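DNA polymerase sliding clamp 2 (PDB 3LX2) forms a ring-shaped homotrimer that encircles DNA and probably acts as a moving platform, tethering the DNA polymerase and other proteins during replication. Local coordinates at residues 39-42 and 47-50; 142-147 and 175-180; 206-211 and 240-245; 26-31 and 118-123. All blocks are in the same frame, centred on the assembly; numbering follows the deposited sequence.

Contact 1 (39-42 and 47-50)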
loop_
_atom_site.group_PDB
_atom_site.type_symbol
_atom_site.label_atom_id
_atom_site.label_comp_id
_atom_site.label_asym_id
_atom_site.label_seq_id
_atom_site.Cartn_x
_atom_site.Cartn_y
_atom_site.Cartn_z
ATOM N N ARG A 39 -10.520 -28.144 16.082
ATOM C CA ARG A 39 -9.280 -28.830 16.180
ATOM C C ARG A 39 -9.058 -29.414 14.826
ATOM O O ARG A 39 -9.933 -30.097 14.295
ATOM C CB ARG A 39 -9.326 -29.942 17.208
ATOM C CG ARG A 39 -7.936 -30.584 17.354
ATOM C CD ARG A 39 -7.782 -31.497 18.550
ATOM N NE ARG A 39 -8.054 -30.902 19.863
ATOM C CZ ARG A 39 -8.050 -31.619 20.987
ATOM N NH1 ARG A 39 -7.789 -32.939 20.934
ATOM N NH2 ARG A 39 -8.301 -31.041 22.159
ATOM N N ALA A 40 -7.901 -29.116 14.240
ATOM C CA ALA A 40 -7.629 -29.579 12.897
ATOM C C ALA A 40 -6.127 -29.719 12.707
ATOM O O ALA A 40 -5.333 -29.199 13.537
ATOM C CB ALA A 40 -8.195 -28.611 11.916
ATOM N N ILE A 41 -5.748 -30.405 11.615
ATOM C CA ILE A 41 -4.332 -30.588 11.242
ATOM C C ILE A 41 -4.154 -30.317 9.766
ATOM O O ILE A 41 -4.994 -30.653 8.956
ATOM C CB ILE A 41 -3.819 -32.025 11.576
ATOM C CG1 ILE A 41 -4.054 -32.380 13.039
ATOM C CG2 ILE A 41 -2.297 -32.180 11.370
ATOM C CD1 ILE A 41 -3.538 -33.800 13.411
ATOM N N ASP A 42 -3.034 -29.728 9.396
ATOM C CA ASP A 42 -2.739 -29.506 7.966
ATOM C C ASP A 42 -2.375 -30.812 7.238
ATOM O O ASP A 42 -1.895 -31.759 7.862
ATOM C CB ASP A 42 -1.644 -28.425 7.790
ATOM C CG ASP A 42 -0.244 -28.962 7.923
ATOM O OD1 ASP A 42 0.563 -28.770 6.979
ATOM O OD2 ASP A 42 0.063 -29.595 8.957
ATOM N N VAL A 47 1.216 -28.964 11.167
ATOM C CA VAL A 47 0.535 -27.908 11.923
ATOM C C VAL A 47 -0.794 -28.349 12.519
ATOM O O VAL A 47 -1.666 -28.797 11.812
ATOM C CB VAL A 47 0.360 -26.607 11.043
ATOM C CG1 VAL A 47 -0.491 -25.575 11.710
ATOM C CG2 VAL A 47 1.691 -25.989 10.750
ATOM N N LEU A 48 -0.914 -28.243 13.834
ATOM C CA LEU A 48 -2.179 -28.539 14.533
ATOM C C LEU A 48 -2.743 -27.340 15.275
ATOM O O LEU A 48 -2.044 -26.709 16.080
ATOM C CB LEU A 48 -2.018 -29.673 15.560
ATOM C CG LEU A 48 -3.255 -30.001 16.431
ATOM C CD1 LEU A 48 -3.166 -31.460 16.978
ATOM C CD2 LEU A 48 -3.485 -29.006 17.600
ATOM N N VAL A 49 -4.025 -27.087 15.059
ATOM C CA VAL A 49 -4.693 -26.011 15.745
ATOM C C VAL A 49 -5.744 -26.512 16.717
ATOM O O VAL A 49 -6.524 -27.427 16.403
ATOM C CB VAL A 49 -5.247 -24.953 14.774
ATOM C CG1 VAL A 49 -6.511 -25.455 14.122
ATOM C CG2 VAL A 49 -5.492 -23.708 15.511
ATOM N N ASP A 50 -5.715 -25.928 17.913
ATOM C CA ASP A 50 -6.711 -26.147 18.905
ATOM C C ASP A 50 -7.319 -24.808 19.411
ATOM O O ASP A 50 -6.670 -23.949 19.991
ATOM C CB ASP A 50 -6.156 -27.014 20.028
ATOM C CG ASP A 50 -7.233 -27.475 20.992
ATOM O OD1 ASP A 50 -8.406 -27.530 20.592
ATOM O OD2 ASP A 50 -6.903 -27.787 22.172
#

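Contact 2 (142-147 and 175-180)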
loop_
_atom_site.group_PDB
_atom_site.type_symbol
_atom_site.label_atom_id
_atom_site.label_comp_id
_atom_site.label_asym_id
_atom_site.label_seq_id
_atom_site.Cartn_x
_atom_site.Cartn_y
_atom_site.Cartn_z
ATOM N N LYS A 142 7.830 -11.903 16.090
ATOM C CA LYS A 142 7.716 -11.605 14.656
ATOM C C LYS A 142 9.041 -11.064 14.167
ATOM O O LYS A 142 9.360 -11.184 13.009
ATOM C CB LYS A 142 6.629 -10.594 14.357
ATOM C CG LYS A 142 5.241 -11.208 14.393
ATOM C CD LYS A 142 4.197 -10.303 13.767
ATOM C CE LYS A 142 3.615 -9.327 14.732
ATOM N NZ LYS A 142 2.408 -8.643 14.156
ATOM N N ARG A 143 9.814 -10.488 15.075
ATOM C CA ARG A 143 11.108 -9.970 14.726
ATOM C C ARG A 143 11.944 -11.195 14.443
ATOM O O ARG A 143 12.360 -11.419 13.312
ATOM C CB ARG A 143 11.697 -9.122 15.887
ATOM C CG ARG A 143 13.255 -9.215 16.140
ATOM C CD ARG A 143 14.210 -8.707 14.994
ATOM N NE ARG A 143 13.837 -7.403 14.392
ATOM C CZ ARG A 143 14.355 -6.207 14.705
ATOM N NH1 ARG A 143 15.305 -6.060 15.642
ATOM N NH2 ARG A 143 13.912 -5.135 14.065
ATOM N N ALA A 144 12.178 -11.983 15.481
ATOM C CA ALA A 144 12.979 -13.171 15.395
ATOM C C ALA A 144 12.663 -13.930 14.107
ATOM O O ALA A 144 13.542 -14.179 13.255
ATOM C CB ALA A 144 12.712 -14.029 16.561
ATOM N N VAL A 145 11.400 -14.285 13.954
ATOM C CA VAL A 145 11.022 -15.136 12.871
ATOM C C VAL A 145 11.421 -14.453 11.560
ATOM O O VAL A 145 12.034 -15.077 10.720
ATOM C CB VAL A 145 9.545 -15.481 12.938
ATOM C CG1 VAL A 145 9.099 -16.090 11.671
ATOM C CG2 VAL A 145 9.302 -16.413 14.110
ATOM N N LYS A 146 11.107 -13.171 11.412
ATOM C CA LYS A 146 11.344 -12.478 10.143
ATOM C C LYS A 146 12.860 -12.313 9.830
ATOM O O LYS A 146 13.268 -12.222 8.681
ATOM C CB LYS A 146 10.701 -11.132 10.220
ATOM C CG LYS A 146 10.005 -10.729 8.994
ATOM C CD LYS A 146 9.077 -9.565 9.288
ATOM C CE LYS A 146 7.704 -10.095 9.799
ATOM N NZ LYS A 146 6.604 -9.083 9.669
ATOM N N ALA A 147 13.684 -12.316 10.872
ATOM C CA ALA A 147 15.111 -12.265 10.710
ATOM C C ALA A 147 15.631 -13.653 10.295
ATOM O O ALA A 147 16.569 -13.773 9.502
ATOM C CB ALA A 147 15.758 -11.783 11.995
ATOM N N VAL A 175 21.895 -15.825 12.009
ATOM C CA VAL A 175 21.257 -14.752 12.755
ATOM C C VAL A 175 20.749 -15.163 14.126
ATOM O O VAL A 175 19.889 -16.017 14.270
ATOM C CB VAL A 175 20.205 -13.974 11.916
ATOM C CG1 VAL A 175 19.005 -14.848 11.539
ATOM C CG2 VAL A 175 19.792 -12.702 12.616
ATOM N N ARG A 176 21.327 -14.551 15.136
ATOM C CA ARG A 176 20.919 -14.756 16.504
ATOM C C ARG A 176 20.088 -13.503 16.976
ATOM O O ARG A 176 20.513 -12.346 16.865
ATOM C CB ARG A 176 22.191 -14.982 17.324
ATOM C CG ARG A 176 22.042 -15.557 18.686
ATOM C CD ARG A 176 23.422 -15.917 19.295
ATOM N NE ARG A 176 23.759 -17.336 19.053
ATOM C CZ ARG A 176 24.041 -18.241 20.004
ATOM N NH1 ARG A 176 24.058 -17.862 21.282
ATOM N NH2 ARG A 176 24.329 -19.516 19.684
ATOM N N THR A 177 18.871 -13.756 17.417
ATOM C CA THR A 177 18.139 -12.802 18.238
ATOM C C THR A 177 18.097 -13.396 19.634
ATOM O O THR A 177 17.679 -14.562 19.797
ATOM C CB THR A 177 16.706 -12.648 17.789
ATOM O OG1 THR A 177 16.648 -11.931 16.555
ATOM C CG2 THR A 177 15.953 -11.890 18.831
ATOM N N VAL A 178 18.514 -12.619 20.644
ATOM C CA VAL A 178 18.539 -13.146 22.021
ATOM C C VAL A 178 17.860 -12.287 23.101
ATOM O O VAL A 178 18.195 -11.112 23.284
ATOM C CB VAL A 178 19.959 -13.597 22.418
ATOM C CG1 VAL A 178 20.987 -12.532 22.073
ATOM C CG2 VAL A 178 20.029 -13.968 23.889
ATOM N N LEU A 179 16.915 -12.906 23.816
ATOM C CA LEU A 179 16.099 -12.261 24.858
ATOM C C LEU A 179 16.401 -12.741 26.255
ATOM O O LEU A 179 16.444 -13.945 26.523
ATOM C CB LEU A 179 14.629 -12.565 24.646
ATOM C CG LEU A 179 13.939 -12.134 23.377
ATOM C CD1 LEU A 179 12.450 -12.201 23.636
ATOM C CD2 LEU A 179 14.390 -10.709 22.986
ATOM N N THR A 180 16.582 -11.783 27.154
ATOM C CA THR A 180 16.707 -12.082 28.601
ATOM C C THR A 180 15.577 -11.351 29.361
ATOM O O THR A 180 14.813 -10.535 28.774
ATOM C CB THR A 180 18.102 -11.660 29.205
ATOM O OG1 THR A 180 18.221 -10.221 29.235
ATOM C CG2 THR A 180 19.263 -12.248 28.415
#

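Contact 3 (206-211 and 240-245)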
loop_
_atom_site.group_PDB
_atom_site.type_symbol
_atom_site.label_atom_id
_atom_site.label_comp_id
_atom_site.label_asym_id
_atom_site.label_seq_id
_atom_site.Cartn_x
_atom_site.Cartn_y
_atom_site.Cartn_z
ATOM N N GLU A 206 5.517 -17.655 10.868
ATOM C CA GLU A 206 5.256 -16.338 10.363
ATOM C C GLU A 206 3.773 -16.217 9.999
ATOM O O GLU A 206 3.180 -15.154 10.143
ATOM C CB GLU A 206 6.157 -16.095 9.146
ATOM C CG GLU A 206 5.621 -15.067 8.130
ATOM C CD GLU A 206 6.661 -14.672 7.066
ATOM O OE1 GLU A 206 7.003 -15.546 6.198
ATOM O OE2 GLU A 206 7.117 -13.484 7.135
ATOM N N ASP A 207 3.201 -17.288 9.481
ATOM C CA ASP A 207 1.772 -17.313 9.173
ATOM C C ASP A 207 0.896 -17.387 10.433
ATOM O O ASP A 207 -0.208 -16.836 10.463
ATOM C CB ASP A 207 1.424 -18.466 8.222
ATOM C CG ASP A 207 1.703 -18.141 6.752
ATOM O OD1 ASP A 207 1.854 -16.954 6.381
ATOM O OD2 ASP A 207 1.735 -19.091 5.942
ATOM N N ILE A 208 1.402 -18.026 11.477
ATOM C CA ILE A 208 0.706 -18.097 12.752
ATOM C C ILE A 208 0.643 -16.702 13.400
ATOM O O ILE A 208 -0.410 -16.311 13.846
ATOM C CB ILE A 208 1.380 -19.130 13.712
ATOM C CG1 ILE A 208 1.279 -20.552 13.146
ATOM C CG2 ILE A 208 0.845 -19.006 15.171
ATOM C CD1 ILE A 208 1.972 -21.668 13.983
ATOM N N LEU A 209 1.773 -15.985 13.436
ATOM C CA LEU A 209 1.976 -14.704 14.158
ATOM C C LEU A 209 1.508 -13.451 13.421
ATOM O O LEU A 209 1.497 -12.373 13.985
ATOM C CB LEU A 209 3.475 -14.516 14.503
ATOM C CG LEU A 209 4.198 -15.612 15.344
ATOM C CD1 LEU A 209 5.762 -15.541 15.278
ATOM C CD2 LEU A 209 3.684 -15.705 16.827
ATOM N N ARG A 210 1.124 -13.567 12.160
ATOM C CA ARG A 210 0.802 -12.345 11.392
ATOM C C ARG A 210 -0.436 -11.573 11.829
ATOM O O ARG A 210 -0.408 -10.363 11.813
ATOM C CB ARG A 210 0.752 -12.618 9.907
ATOM C CG ARG A 210 0.606 -11.371 9.039
ATOM C CD ARG A 210 0.588 -11.760 7.522
ATOM N NE ARG A 210 1.938 -12.032 7.024
ATOM C CZ ARG A 210 2.400 -13.225 6.651
ATOM N NH1 ARG A 210 1.634 -14.317 6.707
ATOM N NH2 ARG A 210 3.650 -13.317 6.196
ATOM N N SER A 211 -1.516 -12.246 12.202
ATOM C CA SER A 211 -2.726 -11.537 12.710
ATOM C C SER A 211 -2.538 -10.759 14.033
ATOM O O SER A 211 -3.055 -9.670 14.176
ATOM C CB SER A 211 -3.908 -12.491 12.888
ATOM O OG SER A 211 -4.463 -12.847 11.643
ATOM N N VAL A 240 -6.170 -20.010 21.698
ATOM C CA VAL A 240 -5.785 -20.490 20.364
ATOM C C VAL A 240 -4.363 -21.031 20.418
ATOM O O VAL A 240 -3.425 -20.324 20.781
ATOM C CB VAL A 240 -5.849 -19.412 19.256
ATOM C CG1 VAL A 240 -5.573 -20.049 17.908
ATOM C CG2 VAL A 240 -7.173 -18.768 19.223
ATOM N N SER A 241 -4.235 -22.278 20.001
ATOM C CA SER A 241 -3.067 -23.108 20.213
ATOM C C SER A 241 -2.686 -23.754 18.920
ATOM O O SER A 241 -3.519 -24.355 18.257
ATOM C CB SER A 241 -3.413 -24.235 21.168
ATOM O OG SER A 241 -3.805 -23.712 22.423
ATOM N N PHE A 242 -1.423 -23.598 18.571
ATOM C CA PHE A 242 -0.798 -24.301 17.483
ATOM C C PHE A 242 0.340 -25.217 17.988
ATOM O O PHE A 242 1.223 -24.812 18.783
ATOM C CB PHE A 242 -0.232 -23.308 16.474
ATOM C CG PHE A 242 -1.275 -22.455 15.774
ATOM C CD1 PHE A 242 -1.889 -22.899 14.617
ATOM C CD2 PHE A 242 -1.615 -21.185 16.259
ATOM C CE1 PHE A 242 -2.839 -22.083 13.930
ATOM C CE2 PHE A 242 -2.561 -20.388 15.586
ATOM C CZ PHE A 242 -3.181 -20.847 14.422
ATOM N N LEU A 243 0.292 -26.471 17.558
ATOM C CA LEU A 243 1.473 -27.333 17.701
ATOM C C LEU A 243 2.167 -27.423 16.360
ATOM O O LEU A 243 1.516 -27.669 15.327
ATOM C CB LEU A 243 1.098 -28.709 18.223
ATOM C CG LEU A 243 0.319 -28.788 19.534
ATOM C CD1 LEU A 243 -0.134 -30.222 19.743
ATOM C CD2 LEU A 243 1.065 -28.340 20.732
ATOM N N ILE A 244 3.467 -27.155 16.356
ATOM C CA ILE A 244 4.224 -27.197 15.105
ATOM C C ILE A 244 5.301 -28.272 15.218
ATOM O O ILE A 244 6.170 -28.207 16.102
ATOM C CB ILE A 244 4.934 -25.887 14.763
ATOM C CG1 ILE A 244 3.955 -24.709 14.712
ATOM C CG2 ILE A 244 5.670 -26.024 13.370
ATOM C CD1 ILE A 244 3.852 -23.932 15.999
ATOM N N ALA A 245 5.226 -29.250 14.322
ATOM C CA ALA A 245 6.179 -30.359 14.309
ATOM C C ALA A 245 7.608 -29.868 14.048
ATOM O O ALA A 245 7.813 -28.929 13.264
ATOM C CB ALA A 245 5.758 -31.437 13.285
#

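Contact 4 (26-31 and 118-123)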
loop_
_atom_site.group_PDB
_atom_site.type_symbol
_atom_site.label_atom_id
_atom_site.label_comp_id
_atom_site.label_asym_id
_atom_site.label_seq_id
_atom_site.Cartn_x
_atom_site.Cartn_y
_atom_site.Cartn_z
ATOM N N GLU A 26 -10.610 -25.744 4.743
ATOM C CA GLU A 26 -11.921 -25.883 5.310
ATOM C C GLU A 26 -11.777 -26.007 6.798
ATOM O O GLU A 26 -10.778 -26.552 7.290
ATOM C CB GLU A 26 -12.614 -27.161 4.808
ATOM C CG GLU A 26 -12.332 -27.516 3.323
ATOM C CD GLU A 26 -13.296 -28.571 2.776
ATOM O OE1 GLU A 26 -13.468 -29.641 3.459
ATOM O OE2 GLU A 26 -13.884 -28.316 1.671
ATOM N N ALA A 27 -12.762 -25.502 7.546
ATOM C CA ALA A 27 -12.740 -25.753 8.964
ATOM C C ALA A 27 -14.053 -26.273 9.502
ATOM O O ALA A 27 -15.127 -25.877 9.071
ATOM C CB ALA A 27 -12.333 -24.550 9.664
ATOM N N VAL A 28 -13.939 -27.201 10.437
ATOM C CA VAL A 28 -15.067 -27.680 11.184
ATOM C C VAL A 28 -15.245 -26.973 12.523
ATOM O O VAL A 28 -14.432 -27.093 13.429
ATOM C CB VAL A 28 -14.892 -29.194 11.453
ATOM C CG1 VAL A 28 -16.115 -29.762 12.230
ATOM C CG2 VAL A 28 -14.632 -29.955 10.117
ATOM N N PHE A 29 -16.358 -26.290 12.682
ATOM C CA PHE A 29 -16.620 -25.616 13.935
ATOM C C PHE A 29 -17.580 -26.428 14.771
ATOM O O PHE A 29 -18.724 -26.619 14.412
ATOM C CB PHE A 29 -17.162 -24.219 13.669
ATOM C CG PHE A 29 -16.091 -23.145 13.588
ATOM C CD1 PHE A 29 -14.738 -23.470 13.552
ATOM C CD2 PHE A 29 -16.444 -21.792 13.554
ATOM C CE1 PHE A 29 -13.764 -22.498 13.477
ATOM C CE2 PHE A 29 -15.458 -20.816 13.466
ATOM C CZ PHE A 29 -14.113 -21.182 13.438
ATOM N N GLN A 30 -17.110 -26.934 15.894
ATOM C CA GLN A 30 -18.057 -27.518 16.811
ATOM C C GLN A 30 -18.731 -26.417 17.626
ATOM O O GLN A 30 -18.129 -25.791 18.488
ATOM C CB GLN A 30 -17.426 -28.558 17.717
ATOM C CG GLN A 30 -18.442 -29.256 18.638
ATOM C CD GLN A 30 -19.324 -30.252 17.871
ATOM O OE1 GLN A 30 -18.817 -31.027 17.013
ATOM N NE2 GLN A 30 -20.650 -30.228 18.157
ATOM N N VAL A 31 -20.003 -26.212 17.326
ATOM C CA VAL A 31 -20.784 -25.225 18.010
ATOM C C VAL A 31 -21.546 -25.858 19.161
ATOM O O VAL A 31 -22.547 -26.553 18.933
ATOM C CB VAL A 31 -21.795 -24.576 17.067
ATOM C CG1 VAL A 31 -22.385 -23.392 17.717
ATOM C CG2 VAL A 31 -21.159 -24.225 15.759
ATOM N N ALA A 118 -19.411 -32.279 7.456
ATOM C CA ALA A 118 -18.791 -31.990 8.777
ATOM C C ALA A 118 -18.090 -33.191 9.489
ATOM O O ALA A 118 -17.926 -33.178 10.718
ATOM C CB ALA A 118 -19.832 -31.344 9.697
ATOM N N ASN A 119 -17.648 -34.184 8.695
ATOM C CA ASN A 119 -16.998 -35.456 9.129
ATOM C C ASN A 119 -15.544 -35.401 9.644
ATOM O O ASN A 119 -14.671 -36.130 9.141
ATOM C CB ASN A 119 -17.036 -36.488 7.979
ATOM C CG ASN A 119 -18.401 -37.138 7.802
ATOM O OD1 ASN A 119 -19.326 -36.913 8.600
ATOM N ND2 ASN A 119 -18.536 -37.956 6.744
ATOM N N THR A 120 -15.291 -34.564 10.646
ATOM C CA THR A 120 -13.989 -34.547 11.307
ATOM C C THR A 120 -13.809 -35.827 12.120
ATOM O O THR A 120 -14.599 -36.102 13.028
ATOM C CB THR A 120 -13.779 -33.277 12.176
ATOM O OG1 THR A 120 -13.100 -32.304 11.391
ATOM C CG2 THR A 120 -12.889 -33.548 13.394
ATOM N N PRO A 121 -12.776 -36.623 11.778
ATOM C CA PRO A 121 -12.440 -37.736 12.664
ATOM C C PRO A 121 -11.754 -37.184 13.903
ATOM O O PRO A 121 -11.062 -36.156 13.830
ATOM C CB PRO A 121 -11.469 -38.583 11.832
ATOM C CG PRO A 121 -10.846 -37.630 10.847
ATOM C CD PRO A 121 -11.788 -36.437 10.694
ATOM N N GLU A 122 -11.974 -37.849 15.031
ATOM C CA GLU A 122 -11.418 -37.415 16.309
ATOM C C GLU A 122 -9.922 -37.155 16.200
ATOM O O GLU A 122 -9.200 -37.920 15.543
ATOM C CB GLU A 122 -11.706 -38.462 17.397
ATOM C CG GLU A 122 -11.683 -37.906 18.821
ATOM C CD GLU A 122 -12.473 -36.607 18.960
ATOM O OE1 GLU A 122 -13.194 -36.216 18.007
ATOM O OE2 GLU A 122 -12.375 -35.971 20.028
ATOM N N ILE A 123 -9.460 -36.058 16.804
ATOM C CA ILE A 123 -8.012 -35.785 16.866
ATOM C C ILE A 123 -7.571 -35.833 18.319
ATOM O O ILE A 123 -8.150 -35.167 19.181
ATOM C CB ILE A 123 -7.583 -34.465 16.151
ATOM C CG1 ILE A 123 -7.980 -34.496 14.667
ATOM C CG2 ILE A 123 -6.077 -34.258 16.276
ATOM C CD1 ILE A 123 -7.856 -33.162 13.916
#

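Contact 1 (39-42 and 47-50)
The guanidinium of Arg39 meets Asp50 at its edge, in plane, with Asp50 OD1 lying 3.5 Å from Arg39 NE. That is long for a salt bridge, and the hydrogen bond in it is weak although nearly straight (165°); the carboxylate plane stands almost perpendicular to the guanidinium, 86° away. Chi1 of -176° starts the arginine chain past Val49 O, and a bend at chi3 turns the guanidinium to Asp50; its stronger polar partner is Ile123 O, bonded to NH1. The other flat group, the Asp42 carboxylate, takes Val47 N onto OD2 at 2.6 Å from well above its plane. Asp42 N in turn donates to Val47 O at 2.9 Å, so two bonds close the antiparallel beta hairpin at its turn end. Between the ends, Ala40 and Val49 form the hydrogen-bonded pair, with Ala40 N to Val49 O at 3.1 Å and Val49 N to Ala40 O at 2.9 Å. Ile41 CG1 lies 4.1 Å from Leu48 CD1 on the face that also carries Arg39 and Asp50. Ile123 of the 118-123 loop covers Ile41 on that face; on the other, Val49 packs against Phe24 and Phe242, and strand 238-244 hydrogen-bonds to the far edge of strand 47-54.

Contact 2 (142-147 and 175-180)
This is a buried helix-on-sheet packing in the C-terminal domain, where helix 138-151 lies against strand 174-179, outermost of its sheet within the chain, at the subunit interface of the ring. The two short segments run nearly antiparallel (169°) with their axes 8.8 Å apart, a close approach that the small residues Ala144 and Ala147 permit. Val175 points at the last turn of the helical segment: its CG1 rests 3.4 Å from the backbone oxygen Ala147 O, while CG2 lies 4.2 Å from Ala147 CB. Chi1 of 66° sets CG1 between the backbone N and the carbonyl carbon, leaving CG2 to face the alanine methyl. One turn back along the helix, Ala144 CA lies 4.0 Å from Thr177 OG1, a van der Waals approach; the hydroxyl's hydrogen bond is to Thr109 OG1 of the second subunit. Arg143 CD also passes Thr177 OG1, at 4.3 Å, and its guanidinium goes on to a salt bridge with Asp87 of that subunit. Behind the helix, Val145 packs on Leu205 and Leu209 of helix 202-209. Strand 174-179 bonds to strand 164-169 within the chain and pairs antiparallel with a strand of the second subunit, carrying the sheet across the interface.

Contact 3 (206-211 and 240-245)
Helix 202-209 packs here on the long central sheet of the clamp subunit, and Ile208 is the residue of the helical segment that makes the contact, meeting Phe242 and Ile244 of strand 238-244. It reaches both because they are two apart on the strand and point to the same side. Ile208 CG1 stands over the face of the Phe242 ring, 4.2 Å from the centroid and 11° off the ring normal, a CH-pi contact. The other branch, CG2, lies above the CD2-CE2 rim of the same face, 3.5 Å from Phe242 CD2 and 3.7 Å from Phe242 CE2. With chi1 at -64°, CG1 lies beside the backbone N and CG2 anti to it, and the extended second torsion (177°) carries CD1 on past Phe242 CB. That methyl ends 3.6 Å from Ile244 CD1, the two isoleucines meeting tip to tip. All three residues are buried and the contact is wholly apolar.

The neighbouring polar side chains of the helix gather elsewhere: Arg210 NH1 bonds Asp207 OD1 at 2.7 Å, nearly in the guanidinium plane, and Arg210 NH2 makes a longer ion pair with Glu206 OE2. The same glutamate has a second cationic partner in Lys149, which ties this network to helix 138-151. On the hydrophobic side, Phe23 and Leu230 also pack against Ile208, and Val49 of strand 47-54 backs Phe242. Strand 238-244 itself lies between strands 228-234 and 47-54, so the helix rests where the strands of the N-terminal and C-terminal halves join in one sheet.

Contact 4 (26-31 and 118-123)
Val28 projects from strand 26-31 toward residues 118-123, part of the connection between strands 108-114 and 132-137, the interdomain connector of the PCNA fold, which here crosses the outer side of the sheet. CB lies 3.6 Å from Thr120 OG1. With chi1 at -178° one methyl, CG1, goes anti to the backbone N; it stays 4.0 Å from Thr120 OG1 and also comes within 4.2 Å of the backbone oxygen Ala118 O. The other, CG2, sits beside the backbone N and makes the nearest approach, 3.1 Å to Thr120 OG1, with Thr120 CB farther back at 4.0 Å. The two side chains thus pass at a slant, with the hydroxyl to the CG2 side. Ala118 O is also taken up by Thr120 N at 3.0 Å, the bond of an inverse gamma turn centred on Asn119, which brings Thr120 round to face the strand. Ala68 of strand 67-72 packs on the same valine. Nothing across the contact is a hydrogen bond, so Val28 rests on Thr120 and Ala118 by van der Waals contact alone, at the surface, where Thr120 is exposed and Val28 only partly; polar anchoring of the segment comes elsewhere, from Arg39 to Ile123 O.

How the contacts relate
Contacts 1, 3 and 4 all reach the nine-stranded antiparallel sheet, in which strands 26-31, 35-41, 47-54 and 238-244 are successive neighbours. Contact 1 lies between the other two, its centre about 10 Å from each, joined to contact 3 by backbone bonds between strands 47-54 and 238-244 and to contact 4 through Ile123. Along the chain, contact 1 falls within the span that contact 4 brackets; contacts 2 and 3 follow. Contact 2 is about 35 Å from contact 4, centre to centre, across the middle of the subunit, but touches contact 3 through helices 138-151 and 202-209. The series therefore runs from the N-terminal domain, over the shared sheet, to the subunit interface that closes the ring.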